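Local coordinates for formate-dependent phosphoribosylglycinamide formyltransferase (Mycobacterium tuberculosis H37Rv, PDB 6KHR), which is an enzyme of the ATP-grasp superfamily and assembles with a second copy of itself, at residues E40-L45 against A50-V55; L93-A98 against D103-V108; I229-Q234 against F326-R331. All blocks are in the same frame, centred on the assembly; numbering follows the deposited sequence.

The three contacts follow one another along the chain without interleaving. Contacts 1 and 2 both reach the five-stranded parallel sheet, through strands 51-56 and 92-95, and their centres lie about 16 Å apart. Contact 3 belongs to the larger antiparallel sheet, where strand 224-235 meets helix 325-334. Its centre is about 14 Å from that of contact 1 and about 18 Å from that of contact 2. Contacts 1 and 3 touch directly: helix 36-47 lies against helix 325-334, with Leu41 CD1 3.5 Å from Ala330 N. This pair of helices therefore joins the parallel-sheet part of the subunit to the antiparallel sheet, while contact 2 packs a helix elsewhere on the parallel sheet.

Contact 1 (E40-L45 against A50-V55); sequences ELAIAL and AEVIAV
Leu45 meets Val52 at about a right angle, one side chain coming from the helix and the other from the strand. The touching atoms on Leu45 are CB and CD1; CB lies 3.8 Å and CD1 3.9 Å from Val52 CG2, so a single methyl is met at both the root and the tip of the leucine. The same Val52 CG2 also comes near Ala42 O, at 4.2 Å. Val52 CG1, anti to the backbone N (chi1 176°), adds a marginal contact: it lies 4.3 Å from Ala42 CB, a loose neighbour. Near the end of helix 36-47, Ala50 N donates to Leu45 O over 3.0 Å with an N-H...O angle of 155°, tying the start of the strand segment to the helix's last turn. Helix 36-47 and strand 51-56 complete a beta-alpha-beta unit that starts with strand 28-32, and Leu31 of that strand also touches Val52. Ile66 of helix 62-66 packs on Ala42, Ala330 of helix 325-334 packs on Leu45, and Ile43 meets Ile43 of the second subunit.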
ATOM      1  N   GLU A  40      -2.588  -3.714   7.062  1.00 34.94           N
ATOM      2  CA  GLU A  40      -2.165  -2.658   6.153  1.00 40.40           C
ATOM      3  C   GLU A  40      -1.949  -1.346   6.904  1.00 41.91           C
ATOM      4  O   GLU A  40      -0.930  -0.673   6.718  1.00 46.70           O
ATOM      5  CB  GLU A  40      -3.202  -2.502   5.028  1.00 42.10           C
ATOM      6  CG  GLU A  40      -3.570  -3.804   4.335  1.00 46.71           C
ATOM      7  CD  GLU A  40      -2.543  -4.233   3.287  1.00 75.24           C
ATOM      8  OE1 GLU A  40      -1.867  -3.345   2.727  1.00 86.62           O
ATOM      9  OE2 GLU A  40      -2.414  -5.453   3.025  1.00 88.55           O
ATOM     10  N   LEU A  41      -2.908  -0.971   7.761  1.00 34.78           N
ATOM     11  CA  LEU A  41      -2.715   0.171   8.639  1.00 40.69           C
ATOM     12  C   LEU A  41      -1.390   0.071   9.386  1.00 43.64           C
ATOM     13  O   LEU A  41      -0.705   1.082   9.587  1.00 50.39           O
ATOM     14  CB  LEU A  41      -3.890   0.280   9.628  1.00 32.91           C
ATOM     15  CG  LEU A  41      -3.769   1.389  10.680  1.00 36.17           C
ATOM     16  CD1 LEU A  41      -3.520   2.719  10.000  1.00 35.62           C
ATOM     17  CD2 LEU A  41      -4.964   1.498  11.668  1.00 37.71           C
ATOM     18  N   ALA A  42      -1.000  -1.142   9.776  1.00 36.69           N
ATOM     19  CA  ALA A  42       0.212  -1.301  10.566  1.00 36.59           C
ATOM     20  C   ALA A  42       1.449  -1.064   9.711  1.00 43.46           C
ATOM     21  O   ALA A  42       2.436  -0.468  10.171  1.00 45.35           O
ATOM     22  CB  ALA A  42       0.234  -2.687  11.203  1.00 42.34           C
ATOM     23  N   ILE A  43       1.416  -1.532   8.465  1.00 41.18           N
ATOM     24  CA  ILE A  43       2.484  -1.214   7.530  1.00 42.86           C
ATOM     25  C   ILE A  43       2.564   0.292   7.351  1.00 43.51           C
ATOM     26  O   ILE A  43       3.630   0.896   7.505  1.00 49.28           O
ATOM     27  CB  ILE A  43       2.249  -1.938   6.191  1.00 42.63           C
ATOM     28  CG1 ILE A  43       2.516  -3.433   6.329  1.00 44.86           C
ATOM     29  CG2 ILE A  43       3.063  -1.305   5.065  1.00 29.24           C
ATOM     30  CD1 ILE A  43       1.945  -4.249   5.163  1.00 57.11           C
ATOM     31  N   ALA A  44       1.420   0.921   7.069  1.00 37.14           N
ATOM     32  CA  ALA A  44       1.395   2.364   6.855  1.00 29.39           C
ATOM     33  C   ALA A  44       2.034   3.095   8.025  1.00 40.45           C
ATOM     34  O   ALA A  44       2.923   3.929   7.831  1.00 44.85           O
ATOM     35  CB  ALA A  44      -0.035   2.840   6.628  1.00 28.91           C
ATOM     36  N   LEU A  45       1.620   2.761   9.254  1.00 37.37           N
ATOM     37  CA  LEU A  45       2.138   3.449  10.432  1.00 43.96           C
ATOM     38  C   LEU A  45       3.633   3.229  10.603  1.00 56.92           C
ATOM     39  O   LEU A  45       4.315   4.057  11.222  1.00 46.55           O
ATOM     40  CB  LEU A  45       1.414   2.961  11.682  1.00 36.87           C
ATOM     41  CG  LEU A  45       0.017   3.496  11.921  1.00 40.35           C
ATOM     42  CD1 LEU A  45      -0.661   2.653  12.972  1.00 31.55           C
ATOM     43  CD2 LEU A  45       0.130   4.925  12.357  1.00 40.88           C
ATOM     44  N   ALA A  50       6.478   4.699  13.189  1.00 41.69           N
ATOM     45  CA  ALA A  50       5.889   4.333  14.469  1.00 48.56           C
ATOM     46  C   ALA A  50       6.025   2.842  14.752  1.00 47.74           C
ATOM     47  O   ALA A  50       5.892   2.013  13.851  1.00 50.63           O
ATOM     48  CB  ALA A  50       4.412   4.728  14.521  1.00 49.91           C
ATOM     49  N   GLU A  51       6.289   2.517  16.016  1.00 48.20           N
ATOM     50  CA  GLU A  51       6.129   1.161  16.524  1.00 54.67           C
ATOM     51  C   GLU A  51       4.647   0.855  16.714  1.00 63.37           C
ATOM     52  O   GLU A  51       3.892   1.691  17.217  1.00 63.02           O
ATOM     53  CB  GLU A  51       6.855   1.009  17.859  1.00 64.77           C
ATOM     54  CG  GLU A  51       7.858  -0.126  17.936  1.00 87.58           C
ATOM     55  CD  GLU A  51       8.484  -0.286  19.329  1.00100.85           C
ATOM     56  OE1 GLU A  51       7.854   0.112  20.338  1.00 98.28           O
ATOM     57  OE2 GLU A  51       9.616  -0.812  19.410  1.00107.44           O
ATOM     58  N   VAL A  52       4.223  -0.351  16.335  1.00 55.50           N
ATOM     59  CA  VAL A  52       2.820  -0.735  16.457  1.00 52.66           C
ATOM     60  C   VAL A  52       2.688  -2.000  17.295  1.00 50.40           C
ATOM     61  O   VAL A  52       3.398  -2.988  17.072  1.00 49.48           O
ATOM     62  CB  VAL A  52       2.143  -0.953  15.092  1.00 51.14           C
ATOM     63  CG1 VAL A  52       0.716  -1.451  15.318  1.00 44.60           C
ATOM     64  CG2 VAL A  52       2.154   0.335  14.283  1.00 53.58           C
ATOM     65  N   ILE A  53       1.759  -1.967  18.243  1.00 50.77           N
ATOM     66  CA  ILE A  53       1.367  -3.116  19.043  1.00 52.03           C
ATOM     67  C   ILE A  53       0.044  -3.626  18.487  1.00 49.92           C
ATOM     68  O   ILE A  53      -0.930  -2.870  18.412  1.00 56.20           O
ATOM     69  CB  ILE A  53       1.226  -2.728  20.520  1.00 68.47           C
ATOM     70  CG1 ILE A  53       2.507  -2.054  21.011  1.00 68.07           C
ATOM     71  CG2 ILE A  53       0.835  -3.930  21.369  1.00 80.54           C
ATOM     72  CD1 ILE A  53       2.240  -0.958  22.024  1.00 63.01           C
ATOM     73  N   ALA A  54       0.001  -4.895  18.097  1.00 50.41           N
ATOM     74  CA  ALA A  54      -1.227  -5.500  17.596  1.00 57.69           C
ATOM     75  C   ALA A  54      -1.840  -6.383  18.680  1.00 59.90           C
ATOM     76  O   ALA A  54      -1.200  -7.324  19.165  1.00 58.74           O
ATOM     77  CB  ALA A  54      -0.978  -6.299  16.316  1.00 50.62           C
ATOM     78  N   VAL A  55      -3.074  -6.068  19.054  1.00 63.58           N
ATOM     79  CA  VAL A  55      -3.806  -6.770  20.099  1.00 74.93           C
ATOM     80  C   VAL A  55      -4.962  -7.510  19.452  1.00 80.37           C
ATOM     81  O   VAL A  55      -5.638  -6.965  18.573  1.00 77.49           O
ATOM     82  CB  VAL A  55      -4.319  -5.798  21.181  1.00 67.32           C
ATOM     83  CG1 VAL A  55      -5.048  -6.558  22.254  1.00 56.07           C
ATOM     84  CG2 VAL A  55      -3.171  -4.987  21.771  1.00 63.63           C
TER

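Contact 2 (L93-A98 against D103-V108); sequences LVTVTA and DALDAV
Leu93, Thr95, Leu105 and Val108 meet here without any flat group taking part, so the contact has no ring or amide face to cover. The planar side-chain groups of the two segments are the carboxylates of Asp103 and Asp106, and both stay clear of segment 93-98; Asp103 OD1 is held in a salt bridge by Arg126. What touches is mostly branched aliphatic carbon, with one threonine hydroxyl beside it. Leu93 has CG anti to the backbone N (chi1 -176°), a torsion that carries CD2 out from the strand toward the helix. There CD2 approaches two residues one helical turn apart: it lies 4.2 Å from Leu105 CD1 and 4.3 Å from Val108 CG1. Leu93 and Leu105 cross obliquely, meeting through these terminal methyls and not along their lengths. Two residues further along the strand, Thr95 OG1 lies 4.4 Å from Leu105 CG, a van der Waals neighbour only.

The backbones stand well apart. The axes of strand 93-95 and helix 103-108 approach to 11.3 Å and run nearly antiparallel, at 158°, a separation that the side chains bridge. Strand 92-95 of the five-stranded parallel sheet leads through a short loop into helix 102-109, which packs back on that sheet as in a parallel alpha/beta fold. Ile85 of helix 78-88 touches both Leu93 and Val108, and Leu32 of strand 28-32 touches both Leu93 and Leu105, so these residues belong to a larger apolar cluster. With distances of 4.2 to 4.4 Å, the attraction between these two segments is probably dispersion and burial of apolar surface.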
ATOM      1  N   LEU A  93      -4.242   4.944  20.977  1.00 62.27           N
ATOM      2  CA  LEU A  93      -5.083   3.760  21.116  1.00 57.28           C
ATOM      3  C   LEU A  93      -6.124   3.747  19.998  1.00 54.96           C
ATOM      4  O   LEU A  93      -7.084   4.531  20.029  1.00 63.10           O
ATOM      5  CB  LEU A  93      -5.738   3.736  22.492  1.00 57.72           C
ATOM      6  CG  LEU A  93      -6.583   2.517  22.846  1.00 65.23           C
ATOM      7  CD1 LEU A  93      -5.804   1.233  22.604  1.00 72.14           C
ATOM      8  CD2 LEU A  93      -7.050   2.608  24.307  1.00 74.88           C
ATOM      9  N   VAL A  94      -5.946   2.844  19.030  1.00 56.08           N
ATOM     10  CA  VAL A  94      -6.785   2.753  17.831  1.00 55.10           C
ATOM     11  C   VAL A  94      -7.659   1.503  17.894  1.00 52.08           C
ATOM     12  O   VAL A  94      -7.152   0.377  17.994  1.00 50.02           O
ATOM     13  CB  VAL A  94      -5.940   2.739  16.547  1.00 43.24           C
ATOM     14  CG1 VAL A  94      -6.809   3.073  15.364  1.00 31.54           C
ATOM     15  CG2 VAL A  94      -4.820   3.718  16.645  1.00 57.41           C
ATOM     16  N   THR A  95      -8.965   1.703  17.766  1.00 44.58           N
ATOM     17  CA  THR A  95      -9.954   0.639  17.843  1.00 54.40           C
ATOM     18  C   THR A  95     -10.320   0.250  16.419  1.00 64.72           C
ATOM     19  O   THR A  95     -11.010   0.996  15.721  1.00 76.65           O
ATOM     20  CB  THR A  95     -11.188   1.104  18.618  1.00 59.82           C
ATOM     21  OG1 THR A  95     -10.794   1.958  19.702  1.00 61.79           O
ATOM     22  CG2 THR A  95     -11.935  -0.084  19.176  1.00 61.22           C
ATOM     23  N   VAL A  96      -9.871  -0.920  16.011  1.00 70.43           N
ATOM     24  CA  VAL A  96     -10.094  -1.323  14.607  1.00 71.36           C
ATOM     25  C   VAL A  96     -11.128  -2.435  14.568  1.00 86.98           C
ATOM     26  O   VAL A  96     -11.443  -2.857  13.498  1.00 95.52           O
ATOM     27  CB  VAL A  96      -8.774  -1.747  13.955  1.00 66.06           C
ATOM     28  CG1 VAL A  96      -8.841  -1.581  12.460  1.00 72.68           C
ATOM     29  CG2 VAL A  96      -7.612  -0.948  14.490  1.00 59.03           C
ATOM     30  N   THR A  97     -11.638  -2.890  15.703  1.00 94.74           N
ATOM     31  CA  THR A  97     -12.671  -3.949  15.624  1.00 95.85           C
ATOM     32  C   THR A  97     -13.927  -3.503  16.361  1.00 97.10           C
ATOM     33  O   THR A  97     -13.897  -2.444  16.969  1.00 97.54           O
ATOM     34  CB  THR A  97     -12.190  -5.278  16.198  1.00 97.46           C
ATOM     35  OG1 THR A  97     -13.276  -6.179  16.031  1.00 99.99           O
ATOM     36  CG2 THR A  97     -11.908  -5.218  17.675  1.00 96.46           C
ATOM     37  N   ALA A  98     -14.991  -4.292  16.273  1.00 99.55           N
ATOM     38  CA  ALA A  98     -16.247  -3.964  16.981  1.00 99.85           C
ATOM     39  C   ALA A  98     -16.298  -4.746  18.290  1.00 91.78           C
ATOM     40  O   ALA A  98     -16.930  -4.288  19.226  1.00 91.16           O
ATOM     41  CB  ALA A  98     -17.437  -4.275  16.113  1.00101.91           C
ATOM     42  N   ASP A 103     -16.488   0.243  27.704  1.00 82.76           N
ATOM     43  CA  ASP A 103     -16.243   0.758  29.049  1.00 88.80           C
ATOM     44  C   ASP A 103     -14.751   0.818  29.357  1.00 83.74           C
ATOM     45  O   ASP A 103     -14.280   1.777  29.981  1.00 74.66           O
ATOM     46  CB  ASP A 103     -16.978  -0.093  30.087  1.00 93.36           C
ATOM     47  CG  ASP A 103     -18.498  -0.052  29.915  1.00102.87           C
ATOM     48  OD1 ASP A 103     -19.010   0.872  29.251  1.00105.85           O
ATOM     49  OD2 ASP A 103     -19.179  -0.954  30.446  1.00103.50           O
ATOM     50  N   ALA A 104     -13.984  -0.185  28.917  1.00 81.74           N
ATOM     51  CA  ALA A 104     -12.538  -0.131  29.110  1.00 76.60           C
ATOM     52  C   ALA A 104     -11.931   1.071  28.399  1.00 77.57           C
ATOM     53  O   ALA A 104     -10.983   1.682  28.906  1.00 77.32           O
ATOM     54  CB  ALA A 104     -11.885  -1.424  28.629  1.00 70.94           C
ATOM     55  N   LEU A 105     -12.464   1.433  27.228  1.00 75.18           N
ATOM     56  CA  LEU A 105     -11.924   2.579  26.502  1.00 77.67           C
ATOM     57  C   LEU A 105     -12.219   3.883  27.233  1.00 83.86           C
ATOM     58  O   LEU A 105     -11.369   4.781  27.276  1.00 84.97           O
ATOM     59  CB  LEU A 105     -12.491   2.640  25.080  1.00 72.92           C
ATOM     60  CG  LEU A 105     -11.953   1.719  23.983  1.00 68.16           C
ATOM     61  CD1 LEU A 105     -10.808   0.853  24.466  1.00 58.20           C
ATOM     62  CD2 LEU A 105     -13.088   0.874  23.428  1.00 73.78           C
ATOM     63  N   ASP A 106     -13.422   4.017  27.794  1.00 91.04           N
ATOM     64  CA  ASP A 106     -13.743   5.245  28.515  1.00102.06           C
ATOM     65  C   ASP A 106     -12.942   5.354  29.807  1.00 97.13           C
ATOM     66  O   ASP A 106     -12.666   6.470  30.269  1.00 97.64           O
ATOM     67  CB  ASP A 106     -15.246   5.337  28.782  1.00110.30           C
ATOM     68  CG  ASP A 106     -15.933   6.365  27.883  1.00116.21           C
ATOM     69  OD1 ASP A 106     -15.369   7.470  27.696  1.00116.42           O
ATOM     70  OD2 ASP A 106     -17.026   6.068  27.351  1.00117.67           O
ATOM     71  N   ALA A 107     -12.542   4.221  30.384  1.00 90.47           N
ATOM     72  CA  ALA A 107     -11.609   4.255  31.505  1.00 79.33           C
ATOM     73  C   ALA A 107     -10.302   4.937  31.113  1.00 73.42           C
ATOM     74  O   ALA A 107      -9.823   5.830  31.821  1.00 76.77           O
ATOM     75  CB  ALA A 107     -11.344   2.837  32.010  1.00 76.53           C
ATOM     76  N   VAL A 108      -9.722   4.535  29.978  1.00 68.15           N
ATOM     77  CA  VAL A 108      -8.444   5.100  29.556  1.00 72.98           C
ATOM     78  C   VAL A 108      -8.584   6.586  29.248  1.00 78.76           C
ATOM     79  O   VAL A 108      -7.742   7.403  29.646  1.00 82.26           O
ATOM     80  CB  VAL A 108      -7.883   4.323  28.352  1.00 79.34           C
ATOM     81  CG1 VAL A 108      -6.616   4.987  27.819  1.00 83.82           C
ATOM     82  CG2 VAL A 108      -7.612   2.876  28.746  1.00 81.67           C
TER

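Contact 3 (I229-Q234 against F326-R331); sequences IVVCSQ and FELQAR
Val231 and Leu328 supply the apolar part of this contact. Val231 CG2 lies 3.8 Å from Leu328 CD1, and the two side chains cross at about a right angle, and one methyl of the strand residue meets one methyl of the helix residue. Leu328 CD1, anti to its own CA (chi2 168°), is the nearer of the two leucine methyls to the valine.

The polar part is looser. Ser233 OG comes within 3.6 Å of Arg331 O, an approach not counted as a hydrogen bond; the hydroxyl's bond goes to Leu336 O. Ionic interactions lead away from the strand: the extended Arg331 side chain reaches the second subunit, where NH2 forms a salt bridge with Asp381 OD1, and Glu327 OE2 pairs with Arg319 there.

Strand 224-235 lies within a large antiparallel sheet. Val231 and Ser233 face helix 325-334, whereas Val230 and Cys232 pack on helix 267-284, which places a helix against each face of the strand. Segment 229-234 falls in the ATP-grasp region, and a large antiparallel sheet flanked by helices is consistent with that fold.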
ATOM      1  N   ILE A 229     -15.990   8.469   2.409  1.00 40.73           N
ATOM      2  CA  ILE A 229     -14.880   8.384   3.340  1.00 34.42           C
ATOM      3  C   ILE A 229     -14.540   9.793   3.755  1.00 35.07           C
ATOM      4  O   ILE A 229     -14.172  10.611   2.904  1.00 33.79           O
ATOM      5  CB  ILE A 229     -13.647   7.719   2.722  1.00 44.00           C
ATOM      6  CG1 ILE A 229     -13.936   6.276   2.309  1.00 43.51           C
ATOM      7  CG2 ILE A 229     -12.502   7.763   3.748  1.00 39.73           C
ATOM      8  CD1 ILE A 229     -14.109   5.360   3.455  1.00 50.44           C
ATOM      9  N   VAL A 230     -14.649  10.067   5.059  1.00 33.77           N
ATOM     10  CA  VAL A 230     -14.324  11.365   5.626  1.00 27.33           C
ATOM     11  C   VAL A 230     -13.095  11.205   6.509  1.00 38.11           C
ATOM     12  O   VAL A 230     -12.993  10.255   7.298  1.00 44.05           O
ATOM     13  CB  VAL A 230     -15.505  11.942   6.421  1.00 30.07           C
ATOM     14  CG1 VAL A 230     -15.135  13.288   6.924  1.00 35.40           C
ATOM     15  CG2 VAL A 230     -16.748  12.009   5.559  1.00 25.21           C
ATOM     16  N   VAL A 231     -12.156  12.131   6.356  1.00 39.93           N
ATOM     17  CA  VAL A 231     -10.876  12.104   7.043  1.00 36.97           C
ATOM     18  C   VAL A 231     -10.788  13.355   7.887  1.00 40.07           C
ATOM     19  O   VAL A 231     -10.946  14.466   7.368  1.00 43.57           O
ATOM     20  CB  VAL A 231      -9.697  12.070   6.054  1.00 46.17           C
ATOM     21  CG1 VAL A 231      -8.354  12.066   6.817  1.00 37.94           C
ATOM     22  CG2 VAL A 231      -9.827  10.906   5.068  1.00 38.08           C
ATOM     23  N   CYS A 232     -10.507  13.179   9.174  1.00 51.74           N
ATOM     24  CA  CYS A 232     -10.304  14.285  10.099  1.00 54.37           C
ATOM     25  C   CYS A 232      -8.909  14.153  10.685  1.00 49.29           C
ATOM     26  O   CYS A 232      -8.607  13.178  11.384  1.00 41.69           O
ATOM     27  CB  CYS A 232     -11.366  14.271  11.188  1.00 61.81           C
ATOM     28  SG  CYS A 232     -12.992  14.301  10.476  1.00 63.77           S
ATOM     29  N   SER A 233      -8.053  15.123  10.392  1.00 45.59           N
ATOM     30  CA  SER A 233      -6.732  15.131  10.985  1.00 54.17           C
ATOM     31  C   SER A 233      -6.363  16.560  11.332  1.00 59.40           C
ATOM     32  O   SER A 233      -7.188  17.476  11.285  1.00 59.69           O
ATOM     33  CB  SER A 233      -5.693  14.497  10.054  1.00 58.31           C
ATOM     34  OG  SER A 233      -4.452  14.379  10.729  1.00 65.85           O
ATOM     35  N   GLN A 234      -5.112  16.739  11.716  1.00 69.29           N
ATOM     36  CA  GLN A 234      -4.520  18.053  11.842  1.00 65.60           C
ATOM     37  C   GLN A 234      -3.569  18.242  10.666  1.00 72.11           C
ATOM     38  O   GLN A 234      -2.919  17.290  10.223  1.00 75.98           O
ATOM     39  CB  GLN A 234      -3.796  18.204  13.190  1.00 60.01           C
ATOM     40  CG  GLN A 234      -4.487  19.178  14.192  1.00 71.68           C
ATOM     41  CD  GLN A 234      -5.721  18.593  14.896  1.00 92.45           C
ATOM     42  OE1 GLN A 234      -6.858  18.998  14.633  1.00107.07           O
ATOM     43  NE2 GLN A 234      -5.491  17.658  15.812  1.00 91.61           N
ATOM     44  N   PHE A 326      -5.930   3.319   4.316  1.00 37.35           N
ATOM     45  CA  PHE A 326      -4.997   2.938   5.371  1.00 31.94           C
ATOM     46  C   PHE A 326      -3.885   3.965   5.564  1.00 37.67           C
ATOM     47  O   PHE A 326      -3.480   4.237   6.701  1.00 38.67           O
ATOM     48  CB  PHE A 326      -4.388   1.581   5.050  1.00 32.24           C
ATOM     49  CG  PHE A 326      -5.391   0.545   4.735  1.00 39.73           C
ATOM     50  CD1 PHE A 326      -6.407   0.263   5.630  1.00 46.01           C
ATOM     51  CD2 PHE A 326      -5.327  -0.154   3.543  1.00 39.07           C
ATOM     52  CE1 PHE A 326      -7.345  -0.698   5.343  1.00 44.93           C
ATOM     53  CE2 PHE A 326      -6.266  -1.130   3.245  1.00 41.58           C
ATOM     54  CZ  PHE A 326      -7.274  -1.397   4.141  1.00 50.57           C
ATOM     55  N   GLU A 327      -3.354   4.523   4.476  1.00 37.71           N
ATOM     56  CA  GLU A 327      -2.394   5.606   4.642  1.00 32.72           C
ATOM     57  C   GLU A 327      -3.080   6.831   5.235  1.00 28.71           C
ATOM     58  O   GLU A 327      -2.510   7.515   6.090  1.00 31.92           O
ATOM     59  CB  GLU A 327      -1.714   5.915   3.302  1.00 52.87           C
ATOM     60  CG  GLU A 327      -0.980   4.680   2.717  1.00 73.48           C
ATOM     61  CD  GLU A 327      -0.430   4.841   1.281  1.00 95.44           C
ATOM     62  OE1 GLU A 327      -1.158   5.313   0.367  1.00 97.28           O
ATOM     63  OE2 GLU A 327       0.742   4.453   1.063  1.00102.49           O
ATOM     64  N   LEU A 328      -4.332   7.090   4.853  1.00 28.44           N
ATOM     65  CA  LEU A 328      -5.034   8.209   5.478  1.00 34.50           C
ATOM     66  C   LEU A 328      -5.239   7.974   6.977  1.00 41.75           C
ATOM     67  O   LEU A 328      -5.021   8.885   7.792  1.00 38.69           O
ATOM     68  CB  LEU A 328      -6.366   8.463   4.776  1.00 32.62           C
ATOM     69  CG  LEU A 328      -6.346   8.878   3.302  1.00 34.69           C
ATOM     70  CD1 LEU A 328      -7.764   8.792   2.730  1.00 32.75           C
ATOM     71  CD2 LEU A 328      -5.763  10.291   3.106  1.00 28.77           C
ATOM     72  N   GLN A 329      -5.635   6.763   7.371  1.00 39.03           N
ATOM     73  CA  GLN A 329      -5.848   6.568   8.797  1.00 47.44           C
ATOM     74  C   GLN A 329      -4.539   6.465   9.570  1.00 45.06           C
ATOM     75  O   GLN A 329      -4.509   6.814  10.753  1.00 44.16           O
ATOM     76  CB  GLN A 329      -6.747   5.363   9.063  1.00 51.00           C
ATOM     77  CG  GLN A 329      -6.332   4.104   8.399  1.00 74.92           C
ATOM     78  CD  GLN A 329      -7.336   2.991   8.615  1.00 93.64           C
ATOM     79  OE1 GLN A 329      -7.091   1.841   8.239  1.00106.53           O
ATOM     80  NE2 GLN A 329      -8.470   3.326   9.226  1.00 87.66           N
ATOM     81  N   ALA A 330      -3.446   6.048   8.934  1.00 36.25           N
ATOM     82  CA  ALA A 330      -2.164   6.200   9.609  1.00 37.36           C
ATOM     83  C   ALA A 330      -1.856   7.675   9.855  1.00 44.32           C
ATOM     84  O   ALA A 330      -1.467   8.055  10.966  1.00 43.73           O
ATOM     85  CB  ALA A 330      -1.048   5.529   8.813  1.00 29.62           C
ATOM     86  N   ARG A 331      -2.066   8.533   8.847  1.00 41.03           N
ATOM     87  CA  ARG A 331      -1.776   9.958   9.042  1.00 39.80           C
ATOM     88  C   ARG A 331      -2.736  10.611  10.036  1.00 38.92           C
ATOM     89  O   ARG A 331      -2.310  11.446  10.849  1.00 37.00           O
ATOM     90  CB  ARG A 331      -1.790  10.697   7.709  1.00 29.84           C
ATOM     91  CG  ARG A 331      -0.716  10.222   6.766  1.00 29.82           C
ATOM     92  CD  ARG A 331      -0.570  11.153   5.562  1.00 35.79           C
ATOM     93  NE  ARG A 331       0.415  10.663   4.602  1.00 40.71           N
ATOM     94  CZ  ARG A 331       0.996  11.413   3.667  1.00 38.50           C
ATOM     95  NH1 ARG A 331       0.694  12.703   3.558  1.00 30.29           N
ATOM     96  NH2 ARG A 331       1.880  10.873   2.842  1.00 38.94           N
TER